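PDB 3IC8: uncharacterized GST-like proteinprotein from Pseudomonas syringae pv. tomato, which is of unknown function but is built like a glutathione S-transferase and probably has a glutathione-related activity carried on a thioredoxin-like domain. Local coordinates for residues Q85-A90 with F173-P178; R72-K77 with A81-G86. All blocks are in the same frame, centred on the assembly; numbering follows the deposited sequence.

Interaction 1 of 2, residues Q85-A90 with F173-P178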
ATOM      1  N   GLN A  85      -3.963  19.053 -21.874  1.00 26.97           N
ATOM      2  CA  GLN A  85      -4.540  19.785 -22.977  1.00 27.70           C
ATOM      3  C   GLN A  85      -6.010  20.025 -22.787  1.00 27.25           C
ATOM      4  O   GLN A  85      -6.759  19.124 -22.527  1.00 27.98           O
ATOM      5  CB  GLN A  85      -4.378  19.016 -24.268  1.00 28.32           C
ATOM      6  CG  GLN A  85      -2.958  18.787 -24.679  1.00 31.59           C
ATOM      7  CD  GLN A  85      -2.687  19.155 -26.112  1.00 36.32           C
ATOM      8  OE1 GLN A  85      -1.786  19.929 -26.392  1.00 39.72           O
ATOM      9  NE2 GLN A  85      -3.454  18.595 -27.027  1.00 35.59           N
ATOM     10  N   GLY A  86      -6.401  21.265 -22.962  1.00 26.22           N
ATOM     11  CA  GLY A  86      -7.770  21.684 -22.839  1.00 25.40           C
ATOM     12  C   GLY A  86      -8.182  22.089 -21.453  1.00 25.37           C
ATOM     13  O   GLY A  86      -9.289  22.471 -21.237  1.00 25.05           O
ATOM     14  N   GLN A  87      -7.275  21.967 -20.512  1.00 24.81           N
ATOM     15  CA  GLN A  87      -7.516  22.381 -19.165  1.00 24.12           C
ATOM     16  C   GLN A  87      -6.453  23.317 -18.639  1.00 23.95           C
ATOM     17  O   GLN A  87      -6.305  23.446 -17.475  1.00 24.20           O
ATOM     18  CB  GLN A  87      -7.640  21.159 -18.288  1.00 23.92           C
ATOM     19  CG  GLN A  87      -8.742  20.254 -18.676  1.00 23.65           C
ATOM     20  CD  GLN A  87      -8.749  18.972 -17.919  1.00 28.45           C
ATOM     21  OE1 GLN A  87      -9.718  18.625 -17.301  1.00 30.46           O
ATOM     22  NE2 GLN A  87      -7.678  18.251 -17.983  1.00 26.87           N
ATOM     23  N   GLU A  88      -5.687  23.939 -19.506  1.00 23.53           N
ATOM     24  CA  GLU A  88      -4.535  24.712 -19.086  1.00 24.00           C
ATOM     25  C   GLU A  88      -4.745  25.925 -18.213  1.00 23.38           C
ATOM     26  O   GLU A  88      -4.006  26.112 -17.283  1.00 22.74           O
ATOM     27  CB  GLU A  88      -3.779  25.193 -20.307  1.00 24.10           C
ATOM     28  CG  GLU A  88      -3.206  24.103 -21.117  1.00 28.09           C
ATOM     29  CD  GLU A  88      -4.019  23.806 -22.327  1.00 30.95           C
ATOM     30  OE1 GLU A  88      -5.206  23.557 -22.210  1.00 30.62           O
ATOM     31  OE2 GLU A  88      -3.469  23.822 -23.408  1.00 33.25           O
ATOM     32  N   PHE A  89      -5.690  26.777 -18.573  1.00 22.91           N
ATOM     33  CA  PHE A  89      -6.045  27.939 -17.798  1.00 22.00           C
ATOM     34  C   PHE A  89      -6.641  27.588 -16.465  1.00 22.12           C
ATOM     35  O   PHE A  89      -6.321  28.175 -15.479  1.00 23.03           O
ATOM     36  CB  PHE A  89      -7.015  28.791 -18.585  1.00 21.69           C
ATOM     37  CG  PHE A  89      -7.523  29.958 -17.858  1.00 21.24           C
ATOM     38  CD1 PHE A  89      -6.803  31.095 -17.809  1.00 19.31           C
ATOM     39  CD2 PHE A  89      -8.725  29.929 -17.248  1.00 19.18           C
ATOM     40  CE1 PHE A  89      -7.258  32.137 -17.181  1.00 19.14           C
ATOM     41  CE2 PHE A  89      -9.170  30.989 -16.614  1.00 22.05           C
ATOM     42  CZ  PHE A  89      -8.439  32.094 -16.580  1.00 19.73           C
ATOM     43  N   ALA A  90      -7.525  26.625 -16.459  1.00 21.87           N
ATOM     44  CA  ALA A  90      -8.176  26.213 -15.251  1.00 21.75           C
ATOM     45  C   ALA A  90      -7.225  25.636 -14.220  1.00 21.83           C
ATOM     46  O   ALA A  90      -7.341  25.910 -13.062  1.00 21.54           O
ATOM     47  CB  ALA A  90      -9.254  25.244 -15.569  1.00 21.36           C
ATOM     48  N   PHE A 173      -7.814  12.270  -9.658  1.00 24.68           N
ATOM     49  CA  PHE A 173      -7.129  13.518  -9.473  1.00 24.09           C
ATOM     50  C   PHE A 173      -8.078  14.683  -9.659  1.00 24.10           C
ATOM     51  O   PHE A 173      -9.209  14.496  -9.998  1.00 24.31           O
ATOM     52  CB  PHE A 173      -5.952  13.623 -10.407  1.00 23.88           C
ATOM     53  CG  PHE A 173      -4.934  12.585 -10.192  1.00 21.85           C
ATOM     54  CD1 PHE A 173      -4.930  11.453 -10.938  1.00 20.44           C
ATOM     55  CD2 PHE A 173      -3.980  12.731  -9.253  1.00 19.45           C
ATOM     56  CE1 PHE A 173      -4.012  10.519 -10.742  1.00 20.58           C
ATOM     57  CE2 PHE A 173      -3.062  11.784  -9.072  1.00 20.73           C
ATOM     58  CZ  PHE A 173      -3.082  10.675  -9.813  1.00 19.37           C
ATOM     59  N   LEU A 174      -7.608  15.878  -9.382  1.00 23.42           N
ATOM     60  CA  LEU A 174      -8.448  17.055  -9.361  1.00 23.38           C
ATOM     61  C   LEU A 174      -9.054  17.405 -10.706  1.00 22.94           C
ATOM     62  O   LEU A 174     -10.156  17.854 -10.783  1.00 22.17           O
ATOM     63  CB  LEU A 174      -7.701  18.254  -8.786  1.00 23.40           C
ATOM     64  CG  LEU A 174      -7.209  18.187  -7.354  1.00 23.27           C
ATOM     65  CD1 LEU A 174      -6.442  19.367  -7.052  1.00 22.19           C
ATOM     66  CD2 LEU A 174      -8.303  18.086  -6.423  1.00 24.31           C
ATOM     67  N   PHE A 175      -8.310  17.186 -11.761  1.00 22.23           N
ATOM     68  CA  PHE A 175      -8.772  17.479 -13.082  1.00 22.28           C
ATOM     69  C   PHE A 175      -8.918  16.241 -13.916  1.00 22.57           C
ATOM     70  O   PHE A 175      -8.769  16.303 -15.086  1.00 23.45           O
ATOM     71  CB  PHE A 175      -7.858  18.452 -13.767  1.00 21.26           C
ATOM     72  CG  PHE A 175      -8.049  19.838 -13.336  1.00 22.74           C
ATOM     73  CD1 PHE A 175      -7.343  20.352 -12.299  1.00 22.70           C
ATOM     74  CD2 PHE A 175      -8.930  20.650 -13.981  1.00 21.93           C
ATOM     75  CE1 PHE A 175      -7.515  21.612 -11.921  1.00 21.61           C
ATOM     76  CE2 PHE A 175      -9.091  21.912 -13.587  1.00 21.94           C
ATOM     77  CZ  PHE A 175      -8.390  22.387 -12.556  1.00 22.89           C
ATOM     78  N   GLY A 176      -9.219  15.110 -13.317  1.00 22.84           N
ATOM     79  CA  GLY A 176      -9.256  13.901 -14.088  1.00 22.86           C
ATOM     80  C   GLY A 176      -7.891  13.288 -14.094  1.00 23.28           C
ATOM     81  O   GLY A 176      -7.567  12.473 -13.290  1.00 24.34           O
ATOM     82  N   ALA A 177      -7.103  13.690 -15.058  1.00 22.73           N
ATOM     83  CA  ALA A 177      -5.709  13.415 -15.085  1.00 21.78           C
ATOM     84  C   ALA A 177      -4.999  14.286 -14.082  1.00 21.35           C
ATOM     85  O   ALA A 177      -5.473  15.311 -13.708  1.00 21.02           O
ATOM     86  CB  ALA A 177      -5.191  13.671 -16.434  1.00 21.66           C
ATOM     87  N   PRO A 178      -3.828  13.865 -13.677  1.00 20.79           N
ATOM     88  CA  PRO A 178      -3.024  14.614 -12.744  1.00 20.62           C
ATOM     89  C   PRO A 178      -2.490  15.899 -13.344  1.00 21.02           C
ATOM     90  O   PRO A 178      -2.346  16.033 -14.514  1.00 21.48           O
ATOM     91  CB  PRO A 178      -1.901  13.647 -12.423  1.00 21.02           C
ATOM     92  CG  PRO A 178      -1.898  12.709 -13.460  1.00 20.35           C
ATOM     93  CD  PRO A 178      -3.224  12.578 -13.992  1.00 19.95           C
TER
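With chi1 of -78°, Phe175 sets its CG beside its own backbone N and anti to its carbonyl carbon, and Gln87 does the same at chi1 -60° before running on extended. The two side chains run antiparallel alongside each other, the amide plane turned 83° from the ring plane. The end of the Gln87 side chain lies beside the ring and near the backbone carbonyl of the same residue, with Gln87 CD 3.9 Å from Phe175 O; which way round the amide sits is uncertain. Further along the ring, Ala90 CB packs on Phe175 CE2 at 3.9 Å, and Ala90 O approaches Phe175 CZ obliquely at 3.7 Å. Gln87 is the N-cap residue of helix 88-110, so the contact engages the start of that helix. Phe175 is carried by a type I beta turn, Phe173 to Gly176, closed by a weak bond from Gly176 N to Phe173 O of 3.4 Å. The patch is a surface one, burying 175 Å² in all. In the helical C-terminal domain, Phe175 also packs on Val91 and Leu94 of helix 88-110 and on Ala181 of helix 180-193, bridging the two helices.

Interaction 2 of 2, residues R72-K77 with A81-G86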
ATOM      1  N   ARG A  72       9.365  24.805 -17.361  1.00 25.01           N
ATOM      2  CA  ARG A  72      10.623  24.328 -17.866  1.00 25.41           C
ATOM      3  C   ARG A  72      10.676  22.833 -17.871  1.00 25.19           C
ATOM      4  O   ARG A  72      11.206  22.255 -18.760  1.00 25.57           O
ATOM      5  CB  ARG A  72      11.772  24.907 -17.072  1.00 25.77           C
ATOM      6  CG  ARG A  72      13.109  24.501 -17.546  1.00 27.19           C
ATOM      7  CD  ARG A  72      13.222  24.660 -19.028  1.00 29.00           C
ATOM      8  NE  ARG A  72      14.499  24.231 -19.564  1.00 27.84           N
ATOM      9  CZ  ARG A  72      14.730  23.044 -20.088  1.00 30.02           C
ATOM     10  NH1 ARG A  72      13.789  22.147 -20.147  1.00 30.81           N
ATOM     11  NH2 ARG A  72      15.909  22.751 -20.558  1.00 29.87           N
ATOM     12  N   LEU A  73      10.121  22.216 -16.853  1.00 24.98           N
ATOM     13  CA  LEU A  73      10.032  20.778 -16.785  1.00 24.84           C
ATOM     14  C   LEU A  73       9.173  20.198 -17.881  1.00 24.88           C
ATOM     15  O   LEU A  73       9.487  19.195 -18.449  1.00 24.30           O
ATOM     16  CB  LEU A  73       9.482  20.352 -15.442  1.00 24.25           C
ATOM     17  CG  LEU A  73      10.437  20.419 -14.265  1.00 25.45           C
ATOM     18  CD1 LEU A  73       9.812  19.896 -13.025  1.00 23.58           C
ATOM     19  CD2 LEU A  73      11.750  19.746 -14.544  1.00 23.48           C
ATOM     20  N   GLU A  74       8.071  20.865 -18.146  1.00 24.91           N
ATOM     21  CA  GLU A  74       7.123  20.473 -19.138  1.00 25.26           C
ATOM     22  C   GLU A  74       7.783  20.480 -20.490  1.00 25.80           C
ATOM     23  O   GLU A  74       7.495  19.664 -21.314  1.00 26.17           O
ATOM     24  CB  GLU A  74       5.919  21.409 -19.092  1.00 24.50           C
ATOM     25  CG  GLU A  74       4.790  21.014 -19.968  1.00 24.84           C
ATOM     26  CD  GLU A  74       3.676  20.344 -19.228  1.00 26.89           C
ATOM     27  OE1 GLU A  74       2.527  20.435 -19.654  1.00 26.18           O
ATOM     28  OE2 GLU A  74       3.947  19.721 -18.215  1.00 24.05           O
ATOM     29  N   GLN A  75       8.649  21.443 -20.714  1.00 26.65           N
ATOM     30  CA  GLN A  75       9.468  21.476 -21.891  1.00 28.18           C
ATOM     31  C   GLN A  75      10.464  20.318 -21.951  1.00 28.42           C
ATOM     32  O   GLN A  75      10.621  19.701 -22.976  1.00 29.47           O
ATOM     33  CB  GLN A  75      10.167  22.827 -21.993  1.00 28.33           C
ATOM     34  CG  GLN A  75      11.333  22.890 -22.930  1.00 29.40           C
ATOM     35  CD  GLN A  75      12.080  24.188 -22.838  1.00 31.16           C
ATOM     36  OE1 GLN A  75      13.235  24.271 -23.195  1.00 30.37           O
ATOM     37  NE2 GLN A  75      11.418  25.208 -22.357  1.00 31.95           N
ATOM     38  N   GLU A  76      11.133  20.018 -20.853  1.00 28.77           N
ATOM     39  CA  GLU A  76      12.039  18.891 -20.832  1.00 28.52           C
ATOM     40  C   GLU A  76      11.396  17.541 -21.002  1.00 28.17           C
ATOM     41  O   GLU A  76      11.836  16.777 -21.799  1.00 28.27           O
ATOM     42  CB  GLU A  76      12.861  18.906 -19.563  1.00 28.63           C
ATOM     43  CG  GLU A  76      14.028  17.958 -19.544  1.00 30.23           C
ATOM     44  CD  GLU A  76      15.229  18.476 -20.267  1.00 31.92           C
ATOM     45  OE1 GLU A  76      16.273  17.847 -20.193  1.00 34.62           O
ATOM     46  OE2 GLU A  76      15.152  19.499 -20.928  1.00 33.39           O
ATOM     47  N   LYS A  77      10.363  17.235 -20.252  1.00 27.94           N
ATOM     48  CA  LYS A  77       9.604  16.023 -20.495  1.00 27.31           C
ATOM     49  C   LYS A  77       8.122  16.332 -20.571  1.00 27.16           C
ATOM     50  O   LYS A  77       7.508  16.641 -19.592  1.00 26.88           O
ATOM     51  CB  LYS A  77       9.879  15.033 -19.385  1.00 27.23           C
ATOM     52  CG  LYS A  77       9.303  13.702 -19.575  1.00 28.23           C
ATOM     53  CD  LYS A  77      10.235  12.652 -19.093  1.00 30.34           C
ATOM     54  CE  LYS A  77       9.581  11.772 -18.085  1.00 32.45           C
ATOM     55  NZ  LYS A  77       8.945  10.612 -18.699  1.00 34.41           N
ATOM     56  N   ALA A  81       1.849  15.270 -18.132  1.00 22.90           N
ATOM     57  CA  ALA A  81       1.789  16.706 -18.193  1.00 23.13           C
ATOM     58  C   ALA A  81       1.278  17.375 -16.957  1.00 23.16           C
ATOM     59  O   ALA A  81       0.293  16.992 -16.390  1.00 23.71           O
ATOM     60  CB  ALA A  81       0.993  17.141 -19.366  1.00 23.20           C
ATOM     61  N   PHE A  82       1.994  18.401 -16.567  1.00 22.52           N
ATOM     62  CA  PHE A  82       1.556  19.347 -15.584  1.00 22.45           C
ATOM     63  C   PHE A  82       0.346  20.103 -16.053  1.00 23.01           C
ATOM     64  O   PHE A  82      -0.503  20.401 -15.280  1.00 23.27           O
ATOM     65  CB  PHE A  82       2.654  20.327 -15.248  1.00 22.48           C
ATOM     66  CG  PHE A  82       3.669  19.799 -14.317  1.00 21.20           C
ATOM     67  CD1 PHE A  82       3.311  19.077 -13.238  1.00 21.45           C
ATOM     68  CD2 PHE A  82       4.981  20.014 -14.537  1.00 20.09           C
ATOM     69  CE1 PHE A  82       4.237  18.614 -12.418  1.00 19.45           C
ATOM     70  CE2 PHE A  82       5.883  19.544 -13.708  1.00 18.21           C
ATOM     71  CZ  PHE A  82       5.514  18.844 -12.663  1.00 19.94           C
ATOM     72  N   TYR A  83       0.255  20.418 -17.330  1.00 23.78           N
ATOM     73  CA  TYR A  83      -0.909  21.123 -17.823  1.00 23.70           C
ATOM     74  C   TYR A  83      -1.621  20.429 -18.935  1.00 24.35           C
ATOM     75  O   TYR A  83      -1.344  20.662 -20.067  1.00 24.98           O
ATOM     76  CB  TYR A  83      -0.498  22.485 -18.323  1.00 23.52           C
ATOM     77  CG  TYR A  83       0.279  23.271 -17.348  1.00 23.57           C
ATOM     78  CD1 TYR A  83       1.632  23.182 -17.310  1.00 23.26           C
ATOM     79  CD2 TYR A  83      -0.340  24.108 -16.465  1.00 23.79           C
ATOM     80  CE1 TYR A  83       2.328  23.871 -16.446  1.00 24.05           C
ATOM     81  CE2 TYR A  83       0.367  24.814 -15.592  1.00 25.21           C
ATOM     82  CZ  TYR A  83       1.706  24.686 -15.586  1.00 24.59           C
ATOM     83  OH  TYR A  83       2.452  25.384 -14.722  1.00 26.41           O
ATOM     84  N   PRO A  84      -2.588  19.619 -18.605  1.00 25.20           N
ATOM     85  CA  PRO A  84      -3.269  18.773 -19.564  1.00 25.89           C
ATOM     86  C   PRO A  84      -3.992  19.540 -20.644  1.00 26.67           C
ATOM     87  O   PRO A  84      -4.590  20.544 -20.344  1.00 27.43           O
ATOM     88  CB  PRO A  84      -4.290  18.077 -18.694  1.00 25.96           C
ATOM     89  CG  PRO A  84      -3.835  18.225 -17.402  1.00 25.50           C
ATOM     90  CD  PRO A  84      -3.168  19.472 -17.288  1.00 25.12           C
ATOM     91  N   GLN A  85      -3.963  19.053 -21.874  1.00 26.97           N
ATOM     92  CA  GLN A  85      -4.540  19.785 -22.977  1.00 27.70           C
ATOM     93  C   GLN A  85      -6.010  20.025 -22.787  1.00 27.25           C
ATOM     94  O   GLN A  85      -6.759  19.124 -22.527  1.00 27.98           O
ATOM     95  CB  GLN A  85      -4.378  19.016 -24.268  1.00 28.32           C
ATOM     96  CG  GLN A  85      -2.958  18.787 -24.679  1.00 31.59           C
ATOM     97  CD  GLN A  85      -2.687  19.155 -26.112  1.00 36.32           C
ATOM     98  OE1 GLN A  85      -1.786  19.929 -26.392  1.00 39.72           O
ATOM     99  NE2 GLN A  85      -3.454  18.595 -27.027  1.00 35.59           N
ATOM    100  N   GLY A  86      -6.401  21.265 -22.962  1.00 26.22           N
ATOM    101  CA  GLY A  86      -7.770  21.684 -22.839  1.00 25.40           C
ATOM    102  C   GLY A  86      -8.182  22.089 -21.453  1.00 25.37           C
ATOM    103  O   GLY A  86      -9.289  22.471 -21.237  1.00 25.05           O
TER
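The carboxylate of Glu74 and the ring of Phe82 lie with planes only 5° apart, yet they are not stacked: the two side chains pass alongside each other in opposing senses, and Glu74 OE2 meets the ring obliquely. At the edge of the Phe82 ring, near its plane, sits Leu73 CD1, 4.0 Å from Phe82 CE2, while Glu74 OE1 lies in the plane of the Tyr83 ring, at its edge, 3.7 Å from Tyr83 CD1. The contact joins the last helix of the thioredoxin-like domain of this glutathione S-transferase fold, 66-76, to the linker that leads into the helical domain. Its centre is a carboxylate receiving two successive backbone amides. Phe82 N donates to Glu74 OE2 through the syn lone pair at 2.9 Å, and Tyr83 N donates to Glu74 OE1 at 3.3 Å, on the syn side but 29° out of the carboxylate plane. Two bonds on two oxygens would restrain rotation of the group. Glu74 reaches them because CG stands anti to its backbone N (chi1 -173°) and the chain then bends at chi2. Lys25 forms a salt bridge with Glu74 OE2, a second partner that would be expected to favour the ionised acid. Phe82 is buried, its ring meeting that of Phe24, and Tyr83 makes a cation-pi contact with Arg71. The methyl of Ala81 also lies against the carboxylate, its CB 3.6 Å from Glu74 OE1.

From the N terminus, the chain passes through the earlier strands and helices of the thioredoxin-like domain before helix 66-76, where interaction 2 closes a short loop, with three residues between its segments. The linker then passes through Gln85 and Gly86, which both interactions include, and enters helix 88-110. Interaction 1 closes a much longer loop, with 82 residues between its segments, among them most of helix 88-110, the unmodelled 117-147 and helix 149-167. The loops overlap at the shared pair, so neither contains the other. Their centres lie 11 Å apart, and they touch where Pro178 O packs 3.9 Å from Pro84 CG. Together they tie the thioredoxin-like domain, through the linker and the start of helix 88-110, to the turn before helix 180-193.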